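Local coordinates for protein kinase domain-containing protein (Chaetomium thermophilum, PDB 6Z3U), which probably phosphorylates serine and threonine residues of proteins, the RNA polymerase II tail among them, as the cyclin-dependent kinase of the CAK complex, at residues E86-K89 with R90-K94; D132-P136 with D137-E141; V190-A194 with A195-A199; K388-K392 with E393-K397. All coordinates share one frame; numbering follows the deposited sequence.

Contact 1: E86-K89 with R90-K94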
loop_
_atom_site.group_PDB
_atom_site.type_symbol
_atom_site.label_atom_id
_atom_site.label_comp_id
_atom_site.label_asym_id
_atom_site.label_seq_id
_atom_site.Cartn_x
_atom_site.Cartn_y
_atom_site.Cartn_z
ATOM N N GLU B 86 -2.775 -4.938 23.899
ATOM C CA GLU B 86 -3.837 -5.488 24.733
ATOM C C GLU B 86 -4.871 -4.420 25.066
ATOM O O GLU B 86 -6.071 -4.708 25.139
ATOM C CB GLU B 86 -3.250 -6.078 26.014
ATOM C CG GLU B 86 -2.243 -7.203 25.783
ATOM C CD GLU B 86 -2.671 -8.184 24.706
ATOM O OE1 GLU B 86 -3.830 -8.648 24.738
ATOM O OE2 GLU B 86 -1.841 -8.480 23.816
ATOM N N ALA B 87 -4.423 -3.176 25.262
ATOM C CA ALA B 87 -5.359 -2.081 25.487
ATOM C C ALA B 87 -6.265 -1.867 24.283
ATOM O O ALA B 87 -7.439 -1.512 24.445
ATOM C CB ALA B 87 -4.596 -0.796 25.807
ATOM N N GLU B 88 -5.746 -2.081 23.074
ATOM C CA GLU B 88 -6.561 -1.931 21.875
ATOM C C GLU B 88 -7.505 -3.111 21.693
ATOM O O GLU B 88 -8.635 -2.940 21.222
ATOM C CB GLU B 88 -5.664 -1.783 20.647
ATOM C CG GLU B 88 -6.392 -1.312 19.402
ATOM C CD GLU B 88 -6.835 0.135 19.500
ATOM O OE1 GLU B 88 -7.757 0.527 18.753
ATOM O OE2 GLU B 88 -6.263 0.878 20.326
ATOM N N LYS B 89 -7.057 -4.318 22.046
ATOM C CA LYS B 89 -7.943 -5.474 21.978
ATOM C C LYS B 89 -9.088 -5.352 22.975
ATOM O O LYS B 89 -10.180 -5.880 22.730
ATOM C CB LYS B 89 -7.148 -6.757 22.213
ATOM C CG LYS B 89 -7.979 -8.024 22.104
ATOM C CD LYS B 89 -7.103 -9.265 22.167
ATOM C CE LYS B 89 -7.917 -10.533 21.958
ATOM N NZ LYS B 89 -7.115 -11.764 22.205
ATOM N N ARG B 90 -8.861 -4.668 24.100
ATOM C CA ARG B 90 -9.923 -4.453 25.074
ATOM C C ARG B 90 -11.007 -3.520 24.553
ATOM O O ARG B 90 -12.118 -3.518 25.095
ATOM C CB ARG B 90 -9.352 -3.883 26.376
ATOM C CG ARG B 90 -8.890 -4.940 27.369
ATOM C CD ARG B 90 -8.607 -4.352 28.754
ATOM N NE ARG B 90 -7.281 -3.739 28.851
ATOM C CZ ARG B 90 -7.035 -2.429 28.805
ATOM N NH1 ARG B 90 -8.024 -1.553 28.668
ATOM N NH2 ARG B 90 -5.786 -1.995 28.903
ATOM N N LYS B 91 -10.713 -2.726 23.522
ATOM C CA LYS B 91 -11.695 -1.780 23.006
ATOM C C LYS B 91 -12.879 -2.473 22.348
ATOM O O LYS B 91 -13.953 -1.871 22.245
ATOM C CB LYS B 91 -11.027 -0.819 22.021
ATOM C CG LYS B 91 -10.572 0.480 22.670
ATOM C CD LYS B 91 -9.939 1.435 21.672
ATOM C CE LYS B 91 -9.281 2.608 22.386
ATOM N NZ LYS B 91 -8.522 3.490 21.457
ATOM N N TYR B 92 -12.716 -3.719 21.910
ATOM C CA TYR B 92 -13.752 -4.428 21.172
ATOM C C TYR B 92 -13.984 -5.780 21.826
ATOM O O TYR B 92 -13.031 -6.521 22.087
ATOM C CB TYR B 92 -13.350 -4.581 19.704
ATOM C CG TYR B 92 -13.033 -3.253 19.060
ATOM C CD1 TYR B 92 -11.718 -2.841 18.882
ATOM C CD2 TYR B 92 -14.046 -2.393 18.663
ATOM C CE1 TYR B 92 -11.422 -1.619 18.307
ATOM C CE2 TYR B 92 -13.760 -1.169 18.085
ATOM C CZ TYR B 92 -12.447 -0.786 17.911
ATOM O OH TYR B 92 -12.156 0.432 17.341
ATOM N N ILE B 93 -15.249 -6.092 22.092
ATOM C CA ILE B 93 -15.642 -7.319 22.775
ATOM C C ILE B 93 -16.042 -8.341 21.721
ATOM O O ILE B 93 -16.937 -8.086 20.907
ATOM C CB ILE B 93 -16.796 -7.058 23.755
ATOM C CG1 ILE B 93 -16.334 -6.115 24.868
ATOM C CG2 ILE B 93 -17.311 -8.368 24.328
ATOM C CD1 ILE B 93 -17.468 -5.412 25.582
ATOM N N LYS B 94 -15.405 -9.508 21.753
ATOM C CA LYS B 94 -15.663 -10.537 20.754
ATOM C C LYS B 94 -16.939 -11.298 21.095
ATOM O O LYS B 94 -17.222 -11.571 22.265
ATOM C CB LYS B 94 -14.475 -11.497 20.665
ATOM C CG LYS B 94 -14.137 -11.924 19.242
ATOM C CD LYS B 94 -12.878 -12.782 19.178
ATOM C CE LYS B 94 -13.088 -14.157 19.792
ATOM N NZ LYS B 94 -11.836 -14.964 19.776
#
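Glu88 and Lys91 meet through a bent chain and a straight one: in Glu88, CG lies anti to the backbone N (chi1 -167°) and the chain then folds at chi2 (70°), while Lys91 runs extended beyond CG. The two side chains cross obliquely, and Glu88 OE2 ends 3.6 Å from Lys91 NZ, a long salt bridge. The other carboxylate oxygen, Glu88 OE1, is hydrogen-bonded to Ser159 on strand 157-162, so the acid ties the end of its helix to the sheet as well as to Lys91. With an alanine at Glu88, Ser159 would probably lose this hydrogen-bond partner and the Lys91 ammonium its nearby countercharge. The backbone here turns from helix 80-89 into strand 92-99, an outermost strand in this chain's five-stranded antiparallel sheet of the kinase N-lobe. A type I beta turn from Lys89 to Tyr92 makes the change of direction, although its closing bond from Tyr92 N to Lys89 O is weak at 3.4 Å. Within the turn, Arg90 N still bonds back to Glu86 O (3.0 Å) and Lys91 N to Glu88 O (3.1 Å). The Arg90 chain, bent at chi3, comes back along the helix and lays one guanidinium face over Ala87, whose CA is 3.4 Å from Arg90 NH2. Beside the turn, the Tyr92 ring packs against Ile158 and Ser159.

Contact 2: D132-P136 with D137-E141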
loop_
_atom_site.group_PDB
_atom_site.type_symbol
_atom_site.label_atom_id
_atom_site.label_comp_id
_atom_site.label_asym_id
_atom_site.label_seq_id
_atom_site.Cartn_x
_atom_site.Cartn_y
_atom_site.Cartn_z
ATOM N N ASP B 132 6.458 -19.384 3.884
ATOM C CA ASP B 132 7.232 -18.183 3.587
ATOM C C ASP B 132 6.838 -16.998 4.467
ATOM O O ASP B 132 6.974 -15.843 4.055
ATOM C CB ASP B 132 7.082 -17.815 2.112
ATOM C CG ASP B 132 7.468 -18.951 1.189
ATOM O OD1 ASP B 132 8.550 -18.876 0.571
ATOM O OD2 ASP B 132 6.701 -19.933 1.101
ATOM N N GLY B 133 6.359 -17.260 5.680
ATOM C CA GLY B 133 6.021 -16.175 6.582
ATOM C C GLY B 133 4.619 -15.638 6.346
ATOM O O GLY B 133 3.703 -16.363 5.954
ATOM N N MET B 134 4.456 -14.340 6.603
ATOM C CA MET B 134 3.151 -13.703 6.474
ATOM C C MET B 134 2.648 -13.792 5.036
ATOM O O MET B 134 3.385 -13.507 4.088
ATOM C CB MET B 134 3.234 -12.240 6.916
ATOM C CG MET B 134 1.873 -11.564 7.038
ATOM S SD MET B 134 1.897 -9.937 7.825
ATOM C CE MET B 134 2.941 -10.226 9.256
ATOM N N ALA B 135 1.382 -14.173 4.883
ATOM C CA ALA B 135 0.820 -14.385 3.558
ATOM C C ALA B 135 0.608 -13.052 2.839
ATOM O O ALA B 135 0.308 -12.034 3.471
ATOM C CB ALA B 135 -0.504 -15.136 3.657
ATOM N N PRO B 136 0.743 -13.036 1.507
ATOM C CA PRO B 136 0.587 -11.762 0.783
ATOM C C PRO B 136 -0.800 -11.156 0.912
ATOM O O PRO B 136 -0.926 -9.927 0.974
ATOM C CB PRO B 136 0.912 -12.141 -0.672
ATOM C CG PRO B 136 0.775 -13.624 -0.740
ATOM C CD PRO B 136 1.119 -14.145 0.615
ATOM N N ASP B 137 -1.848 -11.979 0.954
ATOM C CA ASP B 137 -3.190 -11.433 1.120
ATOM C C ASP B 137 -3.324 -10.692 2.443
ATOM O O ASP B 137 -4.091 -9.728 2.541
ATOM C CB ASP B 137 -4.228 -12.551 1.024
ATOM C CG ASP B 137 -3.942 -13.697 1.974
ATOM O OD1 ASP B 137 -2.829 -13.738 2.535
ATOM O OD2 ASP B 137 -4.826 -14.558 2.158
ATOM N N ALA B 138 -2.590 -11.123 3.470
ATOM C CA ALA B 138 -2.623 -10.424 4.750
ATOM C C ALA B 138 -1.881 -9.097 4.667
ATOM O O ALA B 138 -2.383 -8.063 5.122
ATOM C CB ALA B 138 -2.023 -11.307 5.844
ATOM N N VAL B 139 -0.681 -9.105 4.080
ATOM C CA VAL B 139 0.098 -7.876 3.961
ATOM C C VAL B 139 -0.645 -6.850 3.115
ATOM O O VAL B 139 -0.685 -5.659 3.449
ATOM C CB VAL B 139 1.485 -8.190 3.374
ATOM C CG1 VAL B 139 2.225 -6.910 3.058
ATOM C CG2 VAL B 139 2.283 -9.043 4.338
ATOM N N ARG B 140 -1.242 -7.292 2.006
ATOM C CA ARG B 140 -1.918 -6.365 1.105
ATOM C C ARG B 140 -3.133 -5.735 1.775
ATOM O O ARG B 140 -3.332 -4.516 1.701
ATOM C CB ARG B 140 -2.323 -7.088 -0.181
ATOM C CG ARG B 140 -1.160 -7.375 -1.117
ATOM C CD ARG B 140 -1.502 -8.423 -2.162
ATOM N NE ARG B 140 -0.426 -8.575 -3.138
ATOM C CZ ARG B 140 -0.195 -9.679 -3.843
ATOM N NH1 ARG B 140 -0.955 -10.754 -3.679
ATOM N NH2 ARG B 140 0.808 -9.708 -4.710
ATOM N N GLU B 141 -3.966 -6.551 2.425
ATOM C CA GLU B 141 -5.136 -6.010 3.106
ATOM C C GLU B 141 -4.724 -4.988 4.159
ATOM O O GLU B 141 -5.311 -3.906 4.257
ATOM C CB GLU B 141 -5.945 -7.143 3.741
ATOM C CG GLU B 141 -6.687 -8.025 2.741
ATOM C CD GLU B 141 -8.150 -8.219 3.098
ATOM O OE1 GLU B 141 -8.436 -9.004 4.028
ATOM O OE2 GLU B 141 -9.013 -7.595 2.443
#
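Ala135 holds the N-cap position of helix 136-148, the C-helix of the kinase N-lobe, and its carbonyl oxygen accepts from the amides of Val139 and, weakly, Ala138. Val139 N lies 3.2 Å from Ala135 O with an N-H...O angle of 164°, while the bond from Ala138 N is bent to 127°. One residue on, Arg140 N closes the next turn onto Pro136 O at 2.8 Å; Pro136 itself, having no N-H to give, suits the first turn. The tight side is apolar and buried. There Met134, its CG anti to the backbone N (chi1 -170°), lays both CG and SD against the CG2 branch of Val139, SD 3.6 Å from Val139 CG2, and sets CG 4.1 Å from Ala138 CB. The cyclin chain closes over this side: its Phe142 packs on Met134 and its Leu183 on Val139, so the helix start is part of the kinase-cyclin interface. On the partly exposed side the polar bonds are looser. Asp137 OD1 accepts a weak, strongly bent bond from Ala138 N, and the side chain also touches Tyr103. Arg140 stretches out from CG to NE, and its NH1 has a weak bond to Gly240 O. Phe150 of the cyclin chain covers part of this side, packing against both Pro136 and Arg140. Pro136 CB lies over one face of the guanidinium, toward its rim, 3.8 Å from Arg140 NH1.

Contact 3: V190-A194 with A195-A199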
loop_
_atom_site.group_PDB
_atom_site.type_symbol
_atom_site.label_atom_id
_atom_site.label_comp_id
_atom_site.label_asym_id
_atom_site.label_seq_id
_atom_site.Cartn_x
_atom_site.Cartn_y
_atom_site.Cartn_z
ATOM N N VAL B 190 -35.428 -13.046 -4.426
ATOM C CA VAL B 190 -34.938 -11.672 -4.510
ATOM C C VAL B 190 -35.314 -11.088 -5.863
ATOM O O VAL B 190 -34.941 -11.631 -6.911
ATOM C CB VAL B 190 -33.418 -11.601 -4.295
ATOM C CG1 VAL B 190 -32.903 -10.224 -4.661
ATOM C CG2 VAL B 190 -33.071 -11.919 -2.857
ATOM N N ARG B 191 -36.019 -9.957 -5.840
ATOM C CA ARG B 191 -36.456 -9.256 -7.041
ATOM C C ARG B 191 -35.796 -7.885 -7.087
ATOM O O ARG B 191 -35.930 -7.099 -6.141
ATOM C CB ARG B 191 -37.979 -9.100 -7.060
ATOM C CG ARG B 191 -38.761 -10.399 -7.119
ATOM C CD ARG B 191 -39.069 -10.795 -8.552
ATOM N NE ARG B 191 -37.904 -11.360 -9.220
ATOM C CZ ARG B 191 -37.465 -12.600 -9.030
ATOM N NH1 ARG B 191 -36.398 -13.028 -9.685
ATOM N NH2 ARG B 191 -38.089 -13.412 -8.185
ATOM N N TYR B 192 -35.102 -7.589 -8.186
ATOM C CA TYR B 192 -34.502 -6.276 -8.380
ATOM C C TYR B 192 -34.621 -5.873 -9.843
ATOM O O TYR B 192 -34.698 -6.724 -10.734
ATOM C CB TYR B 192 -33.032 -6.240 -7.926
ATOM C CG TYR B 192 -32.051 -7.001 -8.791
ATOM C CD1 TYR B 192 -31.537 -6.441 -9.954
ATOM C CD2 TYR B 192 -31.611 -8.267 -8.425
ATOM C CE1 TYR B 192 -30.630 -7.128 -10.735
ATOM C CE2 TYR B 192 -30.706 -8.960 -9.201
ATOM C CZ TYR B 192 -30.219 -8.386 -10.355
ATOM O OH TYR B 192 -29.316 -9.071 -11.131
ATOM N N GLY B 193 -34.636 -4.560 -10.078
ATOM C CA GLY B 193 -34.843 -4.025 -11.409
ATOM C C GLY B 193 -33.717 -3.134 -11.886
ATOM O O GLY B 193 -32.650 -3.089 -11.268
ATOM N N ALA B 194 -33.945 -2.415 -12.988
ATOM C CA ALA B 194 -32.883 -1.603 -13.572
ATOM C C ALA B 194 -32.451 -0.484 -12.633
ATOM O O ALA B 194 -31.259 -0.177 -12.533
ATOM C CB ALA B 194 -33.341 -1.023 -14.910
ATOM N N ALA B 195 -33.404 0.148 -11.948
ATOM C CA ALA B 195 -33.046 1.238 -11.048
ATOM C C ALA B 195 -32.169 0.749 -9.905
ATOM O O ALA B 195 -31.334 1.505 -9.398
ATOM C CB ALA B 195 -34.305 1.908 -10.503
ATOM N N ASP B 196 -32.337 -0.506 -9.487
ATOM C CA ASP B 196 -31.472 -1.063 -8.452
ATOM C C ASP B 196 -30.084 -1.366 -9.001
ATOM O O ASP B 196 -29.077 -1.139 -8.321
ATOM C CB ASP B 196 -32.109 -2.319 -7.866
ATOM C CG ASP B 196 -33.462 -2.042 -7.250
ATOM O OD1 ASP B 196 -33.593 -1.005 -6.568
ATOM O OD2 ASP B 196 -34.395 -2.848 -7.458
ATOM N N ILE B 197 -30.011 -1.887 -10.227
ATOM C CA ILE B 197 -28.714 -2.101 -10.857
ATOM C C ILE B 197 -27.946 -0.788 -10.927
ATOM O O ILE B 197 -26.747 -0.734 -10.628
ATOM C CB ILE B 197 -28.899 -2.731 -12.250
ATOM C CG1 ILE B 197 -29.581 -4.097 -12.119
ATOM C CG2 ILE B 197 -27.556 -2.857 -12.966
ATOM C CD1 ILE B 197 -29.880 -4.768 -13.445
ATOM N N LYS B 198 -28.625 0.290 -11.326
ATOM C CA LYS B 198 -27.967 1.589 -11.426
ATOM C C LYS B 198 -27.461 2.058 -10.067
ATOM O O LYS B 198 -26.409 2.702 -9.976
ATOM C CB LYS B 198 -28.928 2.616 -12.027
ATOM C CG LYS B 198 -28.309 3.988 -12.241
ATOM C CD LYS B 198 -29.284 4.975 -12.874
ATOM C CE LYS B 198 -29.586 4.629 -14.323
ATOM N NZ LYS B 198 -30.448 5.654 -14.975
ATOM N N ALA B 199 -28.199 1.753 -8.998
ATOM C CA ALA B 199 -27.756 2.156 -7.668
ATOM C C ALA B 199 -26.523 1.371 -7.237
ATOM O O ALA B 199 -25.567 1.946 -6.705
ATOM C CB ALA B 199 -28.887 1.973 -6.658
#
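Gly193 O takes two amides at the start of helix 194-213. Ile197 N bonds to it at 3.1 Å and nearly straight (162°), whereas Asp196 N adds a weak bond to Gly193 O, 3.2 Å long and sharply bent. Gly193 is the N-cap residue, and its own amide is held in return: Gly193 N donates to Asp196 OD2 at 3.1 Å, reaching the oxygen on its anti side, somewhat out of the carboxylate plane. The carboxylate thus folds back across the first turn to bind the N-cap amide, the side-chain-to-backbone half of a capping box, with no side chain on the glycine to make the other half. Its second oxygen, Asp196 OD1, is hydrogen-bonded to Thr390 OG1 in the C-terminal tail. The next helical bond runs from Lys198 N to Ala194 O, 2.9 Å long. Tyr192, just ahead of the cap, has CG between its backbone N and carbonyl carbon (chi1 71°), which swings the ring alongside the helix. There the ring edge meets the CG1 arm of Ile197, Tyr192 CE1 lying 3.5 Å from Ile197 CG1. Ile197 also packs on Phe286 and Leu289 of helix 276-291, and Tyr192 OH bonds to Leu289 O, so the ring is held at its hydroxyl end and along one edge. With one carboxylate shared between the N-cap amide and a threonine of the tail, helix start and tail are coupled, and the nearby helix N-terminus would be expected to favour the charged form of Asp196.

Contact 4: K388-K392 with E393-K397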
loop_
_atom_site.group_PDB
_atom_site.type_symbol
_atom_site.label_atom_id
_atom_site.label_comp_id
_atom_site.label_asym_id
_atom_site.label_seq_id
_atom_site.Cartn_x
_atom_site.Cartn_y
_atom_site.Cartn_z
ATOM N N LYS B 388 -34.070 7.272 -12.263
ATOM C CA LYS B 388 -33.054 7.582 -11.271
ATOM C C LYS B 388 -32.759 6.343 -10.426
ATOM O O LYS B 388 -33.618 5.472 -10.263
ATOM C CB LYS B 388 -33.506 8.742 -10.387
ATOM C CG LYS B 388 -33.631 10.059 -11.145
ATOM C CD LYS B 388 -34.105 11.200 -10.257
ATOM C CE LYS B 388 -34.181 12.507 -11.043
ATOM N NZ LYS B 388 -34.664 13.654 -10.219
ATOM N N PRO B 389 -31.548 6.233 -9.886
ATOM C CA PRO B 389 -31.197 5.035 -9.120
ATOM C C PRO B 389 -31.974 4.938 -7.821
ATOM O O PRO B 389 -32.407 5.939 -7.245
ATOM C CB PRO B 389 -29.697 5.205 -8.855
ATOM C CG PRO B 389 -29.463 6.678 -8.940
ATOM C CD PRO B 389 -30.429 7.187 -9.970
ATOM N N THR B 390 -32.137 3.702 -7.358
ATOM C CA THR B 390 -32.878 3.444 -6.137
ATOM C C THR B 390 -32.099 3.940 -4.925
ATOM O O THR B 390 -30.866 3.883 -4.883
ATOM C CB THR B 390 -33.160 1.950 -5.987
ATOM O OG1 THR B 390 -33.786 1.457 -7.178
ATOM C CG2 THR B 390 -34.073 1.696 -4.798
ATOM N N ARG B 391 -32.834 4.431 -3.934
ATOM C CA ARG B 391 -32.222 4.829 -2.675
ATOM C C ARG B 391 -31.777 3.592 -1.906
ATOM O O ARG B 391 -32.494 2.590 -1.842
ATOM C CB ARG B 391 -33.205 5.654 -1.848
ATOM C CG ARG B 391 -32.583 6.355 -0.648
ATOM C CD ARG B 391 -33.571 7.321 -0.001
ATOM N NE ARG B 391 -34.804 6.655 0.420
ATOM C CZ ARG B 391 -35.091 6.305 1.672
ATOM N NH1 ARG B 391 -34.239 6.549 2.660
ATOM N NH2 ARG B 391 -36.244 5.705 1.936
ATOM N N LYS B 392 -30.581 3.668 -1.320
ATOM C CA LYS B 392 -30.006 2.495 -0.668
ATOM C C LYS B 392 -30.937 1.922 0.391
ATOM O O LYS B 392 -30.942 0.707 0.621
ATOM C CB LYS B 392 -28.654 2.850 -0.048
ATOM C CG LYS B 392 -28.663 4.121 0.786
ATOM C CD LYS B 392 -27.477 4.169 1.737
ATOM C CE LYS B 392 -27.293 5.553 2.322
ATOM N NZ LYS B 392 -25.940 5.722 2.904
ATOM N N GLU B 393 -31.736 2.769 1.040
ATOM C CA GLU B 393 -32.676 2.273 2.035
ATOM C C GLU B 393 -33.783 1.433 1.413
ATOM O O GLU B 393 -34.410 0.636 2.119
ATOM C CB GLU B 393 -33.291 3.442 2.807
ATOM C CG GLU B 393 -32.426 3.983 3.941
ATOM C CD GLU B 393 -31.201 4.733 3.449
ATOM O OE1 GLU B 393 -30.128 4.601 4.077
ATOM O OE2 GLU B 393 -31.311 5.453 2.432
ATOM N N ASP B 394 -34.029 1.582 0.113
ATOM C CA ASP B 394 -35.069 0.834 -0.577
ATOM C C ASP B 394 -34.525 -0.326 -1.399
ATOM O O ASP B 394 -35.300 -0.984 -2.100
ATOM C CB ASP B 394 -35.874 1.768 -1.489
ATOM C CG ASP B 394 -36.735 2.746 -0.711
ATOM O OD1 ASP B 394 -36.491 2.925 0.502
ATOM O OD2 ASP B 394 -37.657 3.335 -1.315
ATOM N N LEU B 395 -33.223 -0.595 -1.337
ATOM C CA LEU B 395 -32.653 -1.667 -2.132
ATOM C C LEU B 395 -33.109 -3.021 -1.595
ATOM O O LEU B 395 -33.439 -3.155 -0.415
ATOM C CB LEU B 395 -31.130 -1.587 -2.124
ATOM C CG LEU B 395 -30.493 -0.544 -3.044
ATOM C CD1 LEU B 395 -29.004 -0.418 -2.775
ATOM C CD2 LEU B 395 -30.727 -0.904 -4.504
ATOM N N PRO B 396 -33.117 -4.049 -2.443
ATOM C CA PRO B 396 -33.502 -5.383 -1.968
ATOM C C PRO B 396 -32.559 -5.899 -0.892
ATOM O O PRO B 396 -31.343 -5.699 -0.953
ATOM C CB PRO B 396 -33.429 -6.245 -3.235
ATOM C CG PRO B 396 -33.564 -5.289 -4.361
ATOM C CD PRO B 396 -32.934 -4.012 -3.904
ATOM N N LYS B 397 -33.136 -6.567 0.102
ATOM C CA LYS B 397 -32.389 -7.225 1.162
ATOM C C LYS B 397 -32.390 -8.733 0.924
ATOM O O LYS B 397 -33.278 -9.278 0.264
ATOM C CB LYS B 397 -32.999 -6.925 2.538
ATOM C CG LYS B 397 -32.497 -5.658 3.231
ATOM C CD LYS B 397 -32.758 -4.405 2.402
ATOM C CE LYS B 397 -32.354 -3.139 3.155
ATOM N NZ LYS B 397 -32.116 -1.977 2.246
#
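Arg391 reaches two acids that follow it, Glu393 and Asp394, in a salt-bridge network built on a short 3-10 turn of the C-terminal tail, where the chain runs over helix 194-213 of the kinase C-lobe. Arg391 NH1 lies 3.1 Å from Glu393 OE2, the guanidinium and carboxylate planes 28° apart; Arg391 NH2 lies equally close, 3.1 Å, to Asp394 OD1, but there the planes are turned 69° apart. A bend at chi3 (57°) brings the guanidinium back over Glu393, whose CB sits against one face. Two backbone bonds close the turn beneath this network: Asp394 N bonds to Arg391 O (2.7 Å) and Leu395 N to Lys392 O (3.3 Å). Thr390 OG1 is paired with Asp196, while its CG2 packs on Asp394 CB. Lys392 runs side by side with Glu393, pointing the same way, yet its ammonium finds its partners outside the turn, in salt bridges to Glu233 and Asp231. A leucine in place of Lys392 would probably leave those two acids without their shared countercharge. Leu395 is buried and packs on Trp200 of helix 194-213, with Leu395 CD2 4.0 Å from Thr390 CB. Past it, the chain of Lys397 folds at chi2 so that its ammonium doubles back on the turn, Lys397 NZ donating to Leu395 O at 3.2 Å.

The four contacts follow one another along the chain, two in the N-lobe and two in the C-lobe of the kinase fold. Contact 1, at the edge of the five-stranded sheet, and contact 2, at the head of helix 136-148, have centres about 23 Å apart and do not touch. Contacts 3 and 4 lie about 36 Å from contact 2, centre to centre, across the middle of the chain. These last two do meet, with centres about 8 Å apart: the 388-397 tail returns to the start of helix 194-213, where Ala195 O and Thr390 N probably pair. Contact 2 faces the cyclin, while contacts 3 and 4 fasten the tail to the C-lobe.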